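Local coordinates for homoserine dehydrogenase (Thermoplasma acidophilum, PDB 3ING), which probably catalyses the NADPH-dependent reduction of aspartate semialdehyde to homoserine on the route to threonine and methionine, at residues R21-S26 against A312-I317; I8-G13 against S73-L78. One frame throughout, in Å; residues are numbered along the deposited sequence.

Interaction 1: residues R21-S26 against A312-I317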
ATOM      1  N   ARG A  21     -21.516   6.057  -7.516  1.00 18.84           N
ATOM      2  CA  ARG A  21     -21.634   6.982  -6.384  1.00 17.07           C
ATOM      3  C   ARG A  21     -20.301   7.642  -6.088  1.00 19.89           C
ATOM      4  O   ARG A  21     -20.240   8.871  -5.914  1.00 23.76           O
ATOM      5  CB  ARG A  21     -22.130   6.264  -5.128  1.00 19.07           C
ATOM      6  CG  ARG A  21     -23.615   5.850  -5.158  1.00 21.95           C
ATOM      7  CD  ARG A  21     -24.097   5.200  -3.853  1.00 19.56           C
ATOM      8  NE  ARG A  21     -25.474   4.719  -3.992  1.00 19.78           N
ATOM      9  CZ  ARG A  21     -25.855   3.447  -4.051  1.00 25.92           C
ATOM     10  NH1 ARG A  21     -24.989   2.452  -3.947  1.00 26.81           N
ATOM     11  NH2 ARG A  21     -27.140   3.167  -4.162  1.00 24.91           N
ATOM     12  N   ILE A  22     -19.233   6.844  -6.052  1.00 20.77           N
ATOM     13  CA  ILE A  22     -17.889   7.365  -5.762  1.00 20.02           C
ATOM     14  C   ILE A  22     -17.424   8.320  -6.838  1.00 24.60           C
ATOM     15  O   ILE A  22     -16.917   9.390  -6.533  1.00 22.50           O
ATOM     16  CB  ILE A  22     -16.870   6.219  -5.516  1.00 23.06           C
ATOM     17  CG1 ILE A  22     -17.242   5.516  -4.202  1.00 18.80           C
ATOM     18  CG2 ILE A  22     -15.410   6.749  -5.426  1.00 22.78           C
ATOM     19  CD1 ILE A  22     -16.469   4.262  -3.863  1.00 19.95           C
ATOM     20  N   ILE A  23     -17.660   7.976  -8.098  1.00 21.78           N
ATOM     21  CA  ILE A  23     -17.300   8.852  -9.207  1.00 22.97           C
ATOM     22  C   ILE A  23     -18.060  10.165  -9.115  1.00 23.65           C
ATOM     23  O   ILE A  23     -17.492  11.250  -9.287  1.00 25.53           O
ATOM     24  CB  ILE A  23     -17.555   8.178 -10.602  1.00 20.42           C
ATOM     25  CG1 ILE A  23     -16.581   7.017 -10.798  1.00 22.88           C
ATOM     26  CG2 ILE A  23     -17.506   9.275 -11.756  1.00 24.72           C
ATOM     27  CD1 ILE A  23     -16.825   6.120 -12.034  1.00 20.98           C
ATOM     28  N   ASP A  24     -19.338  10.086  -8.789  1.00 23.75           N
ATOM     29  CA  ASP A  24     -20.149  11.280  -8.721  1.00 25.09           C
ATOM     30  C   ASP A  24     -19.670  12.210  -7.572  1.00 27.36           C
ATOM     31  O   ASP A  24     -19.548  13.439  -7.744  1.00 25.25           O
ATOM     32  CB  ASP A  24     -21.604  10.917  -8.536  1.00 26.04           C
ATOM     33  CG  ASP A  24     -22.514  12.092  -8.797  1.00 31.42           C
ATOM     34  OD1 ASP A  24     -22.247  12.846  -9.756  1.00 40.85           O
ATOM     35  OD2 ASP A  24     -23.493  12.245  -8.051  1.00 41.10           O
ATOM     36  N   ALA A  25     -19.338  11.620  -6.436  1.00 24.02           N
ATOM     37  CA  ALA A  25     -18.863  12.388  -5.281  1.00 26.94           C
ATOM     38  C   ALA A  25     -17.523  12.987  -5.630  1.00 28.83           C
ATOM     39  O   ALA A  25     -17.248  14.129  -5.316  1.00 29.76           O
ATOM     40  CB  ALA A  25     -18.769  11.490  -4.040  1.00 25.09           C
ATOM     41  N   SER A  26     -16.717  12.217  -6.337  1.00 31.71           N
ATOM     42  CA  SER A  26     -15.386  12.658  -6.731  1.00 37.82           C
ATOM     43  C   SER A  26     -15.418  13.832  -7.666  1.00 38.61           C
ATOM     44  O   SER A  26     -14.678  14.796  -7.498  1.00 38.03           O
ATOM     45  CB  SER A  26     -14.641  11.531  -7.418  1.00 39.06           C
ATOM     46  OG  SER A  26     -13.446  12.037  -7.993  1.00 47.17           O
ATOM     47  N   ALA A 312     -11.790   0.601  -4.570  1.00 21.91           N
ATOM     48  CA  ALA A 312     -10.635  -0.086  -5.190  1.00 21.63           C
ATOM     49  C   ALA A 312     -10.712  -0.005  -6.700  1.00 18.47           C
ATOM     50  O   ALA A 312      -9.726   0.314  -7.387  1.00 19.45           O
ATOM     51  CB  ALA A 312     -10.582  -1.588  -4.709  1.00 20.70           C
ATOM     52  N   VAL A 313     -11.907  -0.230  -7.245  1.00 20.11           N
ATOM     53  CA  VAL A 313     -12.141  -0.036  -8.679  1.00 19.27           C
ATOM     54  C   VAL A 313     -11.799   1.398  -9.110  1.00 21.29           C
ATOM     55  O   VAL A 313     -11.124   1.597 -10.143  1.00 20.39           O
ATOM     56  CB  VAL A 313     -13.608  -0.399  -9.106  1.00 18.98           C
ATOM     57  CG1 VAL A 313     -13.861  -0.086 -10.566  1.00 23.97           C
ATOM     58  CG2 VAL A 313     -13.940  -1.887  -8.751  1.00 21.63           C
ATOM     59  N   VAL A 314     -12.223   2.401  -8.334  1.00 21.43           N
ATOM     60  CA  VAL A 314     -11.992   3.788  -8.763  1.00 22.49           C
ATOM     61  C   VAL A 314     -10.509   4.148  -8.598  1.00 23.42           C
ATOM     62  O   VAL A 314      -9.976   4.920  -9.385  1.00 21.38           O
ATOM     63  CB  VAL A 314     -12.953   4.804  -8.095  1.00 23.14           C
ATOM     64  CG1 VAL A 314     -12.580   6.255  -8.475  1.00 21.07           C
ATOM     65  CG2 VAL A 314     -14.398   4.515  -8.506  1.00 19.68           C
ATOM     66  N   ASN A 315      -9.839   3.552  -7.611  1.00 23.39           N
ATOM     67  CA  ASN A 315      -8.383   3.731  -7.501  1.00 23.36           C
ATOM     68  C   ASN A 315      -7.706   3.222  -8.768  1.00 23.12           C
ATOM     69  O   ASN A 315      -6.839   3.891  -9.326  1.00 21.57           O
ATOM     70  CB  ASN A 315      -7.801   3.023  -6.281  1.00 20.43           C
ATOM     71  CG  ASN A 315      -6.373   3.414  -6.044  1.00 23.67           C
ATOM     72  OD1 ASN A 315      -5.423   2.650  -6.338  1.00 28.66           O
ATOM     73  ND2 ASN A 315      -6.192   4.648  -5.607  1.00 15.47           N
ATOM     74  N   ASP A 316      -8.134   2.051  -9.258  1.00 19.64           N
ATOM     75  CA  ASP A 316      -7.593   1.508 -10.503  1.00 21.26           C
ATOM     76  C   ASP A 316      -7.836   2.461 -11.675  1.00 19.55           C
ATOM     77  O   ASP A 316      -6.941   2.659 -12.510  1.00 19.80           O
ATOM     78  CB  ASP A 316      -8.155   0.127 -10.834  1.00 21.15           C
ATOM     79  CG  ASP A 316      -7.412  -1.024 -10.138  1.00 28.87           C
ATOM     80  OD1 ASP A 316      -6.264  -0.842  -9.649  1.00 22.35           O
ATOM     81  OD2 ASP A 316      -7.976  -2.146 -10.166  1.00 24.44           O
ATOM     82  N   ILE A 317      -9.041   3.027 -11.760  1.00 19.76           N
ATOM     83  CA  ILE A 317      -9.354   4.013 -12.825  1.00 19.52           C
ATOM     84  C   ILE A 317      -8.381   5.212 -12.785  1.00 22.50           C
ATOM     85  O   ILE A 317      -7.856   5.672 -13.826  1.00 20.88           O
ATOM     86  CB  ILE A 317     -10.825   4.513 -12.714  1.00 21.43           C
ATOM     87  CG1 ILE A 317     -11.813   3.361 -12.990  1.00 23.52           C
ATOM     88  CG2 ILE A 317     -11.070   5.713 -13.671  1.00 20.84           C
ATOM     89  CD1 ILE A 317     -13.321   3.742 -12.810  1.00 17.61           C
TER

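Interaction 2: residues I8-G13 against S73-L78. With NDP (NADPH dihydro-nicotinamide-adenine-dinucleotide phosphate), chain C.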
ATOM      1  N   ILE A   8     -16.578   3.319 -19.585  1.00 22.99           N
ATOM      2  CA  ILE A   8     -17.778   2.558 -19.839  1.00 23.72           C
ATOM      3  C   ILE A   8     -17.882   1.584 -18.680  1.00 22.97           C
ATOM      4  O   ILE A   8     -16.909   0.899 -18.354  1.00 20.95           O
ATOM      5  CB  ILE A   8     -17.712   1.795 -21.177  1.00 23.79           C
ATOM      6  CG1 ILE A   8     -17.874   2.777 -22.364  1.00 26.19           C
ATOM      7  CG2 ILE A   8     -18.789   0.746 -21.209  1.00 25.07           C
ATOM      8  CD1 ILE A   8     -17.395   2.201 -23.729  1.00 27.09           C
ATOM      9  N   LEU A   9     -19.052   1.526 -18.044  1.00 21.21           N
ATOM     10  CA  LEU A   9     -19.245   0.668 -16.882  1.00 21.51           C
ATOM     11  C   LEU A   9     -20.236  -0.454 -17.207  1.00 21.94           C
ATOM     12  O   LEU A   9     -21.383  -0.182 -17.470  1.00 21.09           O
ATOM     13  CB  LEU A   9     -19.798   1.473 -15.700  1.00 19.65           C
ATOM     14  CG  LEU A   9     -20.111   0.696 -14.404  1.00 22.24           C
ATOM     15  CD1 LEU A   9     -18.837  -0.106 -13.950  1.00 19.29           C
ATOM     16  CD2 LEU A   9     -20.650   1.597 -13.259  1.00 17.63           C
HETATM   17  N   MSE A  10     -19.795  -1.697 -17.085  1.00 20.78           N
HETATM   18  CA  MSE A  10     -20.628  -2.850 -17.301  1.00 22.27           C
HETATM   19  C   MSE A  10     -20.982  -3.444 -15.938  1.00 20.21           C
HETATM   20  O   MSE A  10     -20.093  -3.908 -15.239  1.00 20.53           O
HETATM   21  CB  MSE A  10     -19.865  -3.911 -18.078  1.00 24.23           C
HETATM   22  CG  MSE A  10     -19.416  -3.559 -19.469  1.00 36.21           C
HETATM   23 SE   MSE A  10     -20.762  -4.007 -20.763  0.75 32.40          SE
HETATM   24  CE  MSE A  10     -21.108  -5.882 -20.540  1.00 25.82           C
ATOM     25  N   GLY A  11     -22.261  -3.416 -15.568  1.00 20.56           N
ATOM     26  CA  GLY A  11     -22.704  -3.931 -14.270  1.00 21.45           C
ATOM     27  C   GLY A  11     -22.855  -2.830 -13.262  1.00 20.80           C
ATOM     28  O   GLY A  11     -21.911  -2.098 -12.991  1.00 24.15           O
ATOM     29  N   THR A  12     -24.062  -2.705 -12.729  1.00 23.63           N
ATOM     30  CA  THR A  12     -24.442  -1.659 -11.772  1.00 21.88           C
ATOM     31  C   THR A  12     -25.211  -2.242 -10.575  1.00 23.88           C
ATOM     32  O   THR A  12     -26.300  -1.731 -10.176  1.00 21.58           O
ATOM     33  CB  THR A  12     -25.277  -0.591 -12.452  1.00 24.63           C
ATOM     34  OG1 THR A  12     -26.185  -1.234 -13.349  1.00 28.35           O
ATOM     35  CG2 THR A  12     -24.365   0.345 -13.251  1.00 18.66           C
ATOM     36  N   GLY A  13     -24.629  -3.297 -10.009  1.00 23.64           N
ATOM     37  CA  GLY A  13     -25.172  -3.945  -8.825  1.00 21.26           C
ATOM     38  C   GLY A  13     -24.543  -3.378  -7.566  1.00 22.12           C
ATOM     39  O   GLY A  13     -24.245  -2.188  -7.503  1.00 21.73           O
ATOM     40  N   SER A  73     -28.389  -5.459 -25.416  1.00 38.59           N
ATOM     41  CA  SER A  73     -28.136  -6.764 -26.054  1.00 39.10           C
ATOM     42  C   SER A  73     -26.745  -7.344 -25.777  1.00 39.10           C
ATOM     43  O   SER A  73     -26.561  -8.553 -25.810  1.00 43.76           O
ATOM     44  CB  SER A  73     -28.339  -6.635 -27.559  1.00 39.99           C
ATOM     45  OG  SER A  73     -29.666  -6.226 -27.818  1.00 47.86           O
ATOM     46  N   GLY A  74     -25.767  -6.484 -25.531  1.00 36.35           N
ATOM     47  CA  GLY A  74     -24.411  -6.910 -25.244  1.00 35.30           C
ATOM     48  C   GLY A  74     -23.502  -5.706 -25.299  1.00 32.85           C
ATOM     49  O   GLY A  74     -23.959  -4.608 -25.610  1.00 30.27           O
ATOM     50  N   PRO A  75     -22.205  -5.907 -25.038  1.00 31.88           N
ATOM     51  CA  PRO A  75     -21.185  -4.854 -25.028  1.00 32.96           C
ATOM     52  C   PRO A  75     -21.153  -4.001 -26.274  1.00 34.42           C
ATOM     53  O   PRO A  75     -20.786  -2.840 -26.195  1.00 38.08           O
ATOM     54  CB  PRO A  75     -19.875  -5.637 -24.938  1.00 32.86           C
ATOM     55  CG  PRO A  75     -20.244  -6.904 -24.331  1.00 31.56           C
ATOM     56  CD  PRO A  75     -21.627  -7.217 -24.722  1.00 28.37           C
ATOM     57  N   GLU A  76     -21.499  -4.583 -27.415  1.00 34.12           N
ATOM     58  CA  GLU A  76     -21.526  -3.857 -28.668  1.00 34.61           C
ATOM     59  C   GLU A  76     -22.371  -2.594 -28.537  1.00 34.81           C
ATOM     60  O   GLU A  76     -22.019  -1.569 -29.087  1.00 32.76           O
ATOM     61  CB  GLU A  76     -22.074  -4.760 -29.785  1.00 35.42           C
ATOM     62  N   ASP A  77     -23.472  -2.659 -27.783  1.00 32.60           N
ATOM     63  CA  ASP A  77     -24.331  -1.478 -27.566  1.00 30.89           C
ATOM     64  C   ASP A  77     -23.620  -0.263 -26.973  1.00 31.00           C
ATOM     65  O   ASP A  77     -24.135   0.860 -27.070  1.00 27.76           O
ATOM     66  CB  ASP A  77     -25.487  -1.822 -26.619  1.00 32.80           C
ATOM     67  CG  ASP A  77     -26.485  -2.794 -27.220  1.00 36.33           C
ATOM     68  OD1 ASP A  77     -26.532  -2.899 -28.456  1.00 42.91           O
ATOM     69  OD2 ASP A  77     -27.224  -3.443 -26.440  1.00 40.31           O
ATOM     70  N   LEU A  78     -22.465  -0.489 -26.325  1.00 30.09           N
ATOM     71  CA  LEU A  78     -21.744   0.575 -25.625  1.00 30.52           C
ATOM     72  C   LEU A  78     -20.540   1.097 -26.395  1.00 31.46           C
ATOM     73  O   LEU A  78     -19.923   2.045 -25.995  1.00 37.41           O
ATOM     74  CB  LEU A  78     -21.317   0.062 -24.249  1.00 29.29           C
ATOM     75  CG  LEU A  78     -22.478  -0.388 -23.345  1.00 27.50           C
ATOM     76  CD1 LEU A  78     -21.974  -1.003 -22.064  1.00 32.15           C
ATOM     77  CD2 LEU A  78     -23.396   0.799 -23.042  1.00 26.59           C
TER
HETATM   78  PA  NDP C 326     -24.422  -7.961  -8.504  1.00 23.13           P
HETATM   79  O1A NDP C 326     -24.968  -7.194  -7.370  1.00 20.48           O
HETATM   80  O2A NDP C 326     -25.112  -9.228  -8.843  1.00 20.11           O
HETATM   81  O5B NDP C 326     -24.414  -7.058  -9.837  1.00 21.40           O
HETATM   82  C5B NDP C 326     -24.067  -7.512 -11.130  1.00 22.01           C
HETATM   83  C4B NDP C 326     -24.416  -6.458 -12.169  1.00 22.11           C
HETATM   84  O4B NDP C 326     -24.174  -6.921 -13.473  1.00 23.09           O
HETATM   85  C3B NDP C 326     -25.915  -6.126 -12.169  1.00 20.62           C
HETATM   86  O3B NDP C 326     -26.144  -4.816 -12.662  1.00 21.58           O
HETATM   87  C2B NDP C 326     -26.475  -7.131 -13.118  1.00 19.44           C
HETATM   88  O2B NDP C 326     -27.698  -6.765 -13.694  1.00 24.11           O
HETATM   89  C1B NDP C 326     -25.403  -7.091 -14.175  1.00 18.91           C
HETATM   90  N9A NDP C 326     -25.307  -8.286 -15.004  1.00 23.58           N
HETATM   91  C8A NDP C 326     -25.571  -9.597 -14.723  1.00 26.33           C
HETATM   92  N7A NDP C 326     -25.251 -10.333 -15.834  1.00 23.13           N
HETATM   93  C5A NDP C 326     -24.795  -9.497 -16.778  1.00 26.50           C
HETATM   94  C6A NDP C 326     -24.370  -9.751 -18.066  1.00 28.98           C
HETATM   95  N6A NDP C 326     -24.071 -10.990 -18.446  1.00 41.16           N
HETATM   96  N1A NDP C 326     -23.958  -8.675 -18.768  1.00 25.79           N
HETATM   97  C2A NDP C 326     -24.000  -7.383 -18.284  1.00 29.38           C
HETATM   98  N3A NDP C 326     -24.417  -7.110 -16.995  1.00 27.05           N
HETATM   99  C4A NDP C 326     -24.805  -8.205 -16.278  1.00 22.86           C
HETATM  100  O3  NDP C 326     -22.863  -8.262  -8.257  1.00 14.44           O
HETATM  101  PN  NDP C 326     -21.866  -7.423  -7.314  1.00 19.47           P
HETATM  102  O1N NDP C 326     -22.073  -7.839  -5.893  1.00 22.62           O
HETATM  103  O2N NDP C 326     -22.005  -5.985  -7.703  1.00 19.22           O
HETATM  104  O5D NDP C 326     -20.404  -7.974  -7.754  1.00 21.32           O
HETATM  105  C5D NDP C 326     -19.979  -7.580  -9.059  1.00 22.36           C
HETATM  106  C4D NDP C 326     -18.610  -8.192  -9.340  1.00 23.30           C
HETATM  107  O4D NDP C 326     -17.716  -7.703  -8.367  1.00 22.88           O
HETATM  108  C3D NDP C 326     -18.570  -9.691  -9.217  1.00 20.76           C
HETATM  109  O3D NDP C 326     -17.843 -10.323 -10.278  1.00 18.82           O
HETATM  110  C2D NDP C 326     -17.936  -9.937  -7.861  1.00 20.15           C
HETATM  111  O2D NDP C 326     -17.266 -11.166  -7.784  1.00 20.22           O
HETATM  112  C1D NDP C 326     -16.991  -8.762  -7.761  1.00 18.29           C
HETATM  113  N1N NDP C 326     -16.597  -8.440  -6.401  1.00 18.16           N
HETATM  114  C2N NDP C 326     -17.561  -8.157  -5.468  1.00 20.41           C
HETATM  115  C3N NDP C 326     -17.268  -8.022  -4.119  1.00 24.90           C
HETATM  116  C7N NDP C 326     -18.335  -7.573  -3.196  1.00 27.90           C
HETATM  117  O7N NDP C 326     -17.935  -6.760  -2.158  1.00 34.74           O
HETATM  118  N7N NDP C 326     -19.619  -7.825  -3.416  1.00 26.05           N
HETATM  119  C4N NDP C 326     -15.830  -7.832  -3.649  1.00 25.56           C
HETATM  120  C5N NDP C 326     -14.857  -8.124  -4.757  1.00 19.13           C
HETATM  121  C6N NDP C 326     -15.268  -8.391  -6.061  1.00 17.90           C
HETATM  122  P2B NDP C 326     -28.986  -6.341 -12.838  1.00 35.51           P
HETATM  123  O1X NDP C 326     -30.019  -6.295 -13.930  1.00 36.04           O
HETATM  124  O2X NDP C 326     -28.749  -5.053 -11.995  1.00 27.68           O
HETATM  125  O3X NDP C 326     -29.198  -7.497 -11.913  1.00 20.80           O

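Interaction 1: residues R21-S26 against A312-I317
Ile22, Ile23, Val314 and Ile317 make this contact with no ring, amide or carboxylate among them, so there are no faces to stack and the fit depends on branched aliphatic groups alone. The CG2 methyl of Val314 enters between the two isoleucines that follow each other on helix 14-29. It lies 3.9 Å from Ile22 CG2 and 4.0 Å from Ile23 CG1, and both isoleucines meet the valine at a slant. Val314 CG1 lies anti to the backbone N (chi1 175°), which puts CG2 anti to the carbonyl carbon and turns it toward helix 14-29. Ile22 uses its short branch, CG2; Ile23 presents the long one. Beyond CG1 the Ile23 chain runs on extended (chi2 172°), and its CD1 comes within 4.3 Å of Ile317 CD1, one helical turn past Val314.

The helices bearing these groups belong to different parts of the chain. Helix 14-29 is the first helix of the Rossmann-type nucleotide-binding fold, directly after the glycine-rich turn, while 306-321 is the last helix of the chain, brought back against that fold. Their local axes approach to 10.4 Å and are inclined at 56°; Ile23 CA and Val314 CA, 7.3 Å apart, are the closest such pair. Ile23 and Ile317 both continue onto Ile7 of strand 4-10, and Ile317 also reaches Leu85 and Val87 of strand 85-88, so the pair extends the hydrophobic layer on this side of the mixed Rossmann sheet. Around Ile22 and Val314 the packing is completed by Pro161 of the second subunit. On helix 306-321, Asp316 forms a salt bridge through OD1 with Arg140 NE and accepts a hydrogen bond at OD2 from the backbone N of Glu142, a residue of the sodium site.

Interaction 2: residues I8-G13 against S73-L78
Two residues beyond Met10, which packs against Pro75 and Leu78, the backbone N of Thr12 donates to O3B of the adenosine ribose of NADPH over 3.0 Å, with an N-H...O angle of 155°. The Thr12 hydroxyl turns elsewhere: OG1, tucked between its own backbone N and carbonyl carbon, bonds to Ser41 O on the neighbouring strand and so ties the turn to the sheet. Gly11 and Gly13 bring bare backbone up to the cofactor, Gly11 CA to 3.4 Å from O4B and Gly13 CA equally close to O5B; with no side chain on either, the main chain can come right up to the adenosine half.

This is the glycine-rich turn at the end of the first strand of a Rossmann fold, and residues 73-78 form a short loop and 3-10 turn packed beside that strand. Leu78 does most of the packing. Its CD1 sits against two strand residues at once, 3.7 Å from Ile8 CG2 and 3.5 Å from Met10 SE, while Ile8 sends its other branch past it, CD1 ending 3.4 Å from Leu78 O. Met10, modelled as selenomethionine, bends at chi2 (-89°) and chi3 (-57°), which swings its methyl off the leucine. Met10 CE then lies 4.0 Å from Pro75 CG, the two side chains crossing at about a right angle, and equally far from C2A of the adenine. The methionine therefore bridges the 3-10 turn and the base.

Within the loop, Asp77 OD2 accepts from Ser73 N, by a bond too short in the model for its length to be trusted, and weakly from Gly74 N. Farther out, Leu102 of helix 97-108 packs against both Met10 and Pro75.

How the interactions relate
From the N terminus, the chain meets residues 8-13 first, at the end of strand 4-10, then 21-26 on the helix that follows. Interaction 2 closes the shorter loop when residues 73-78 return to the strand before 85-88 begins. Interaction 1 closes much later, when the last helix comes back after the antiparallel-sheet region. The segments alternate along the chain, so the two loops cross. Their centres are about 17 Å apart and they do not touch. Neighbouring residues of strand 4-10 serve the two sides: Ile7 touches Ile23 and Ile317 of interaction 1, and Ile8 belongs to interaction 2. One contact is internal to the nucleotide-binding fold; the other joins that fold to the C-terminal helix.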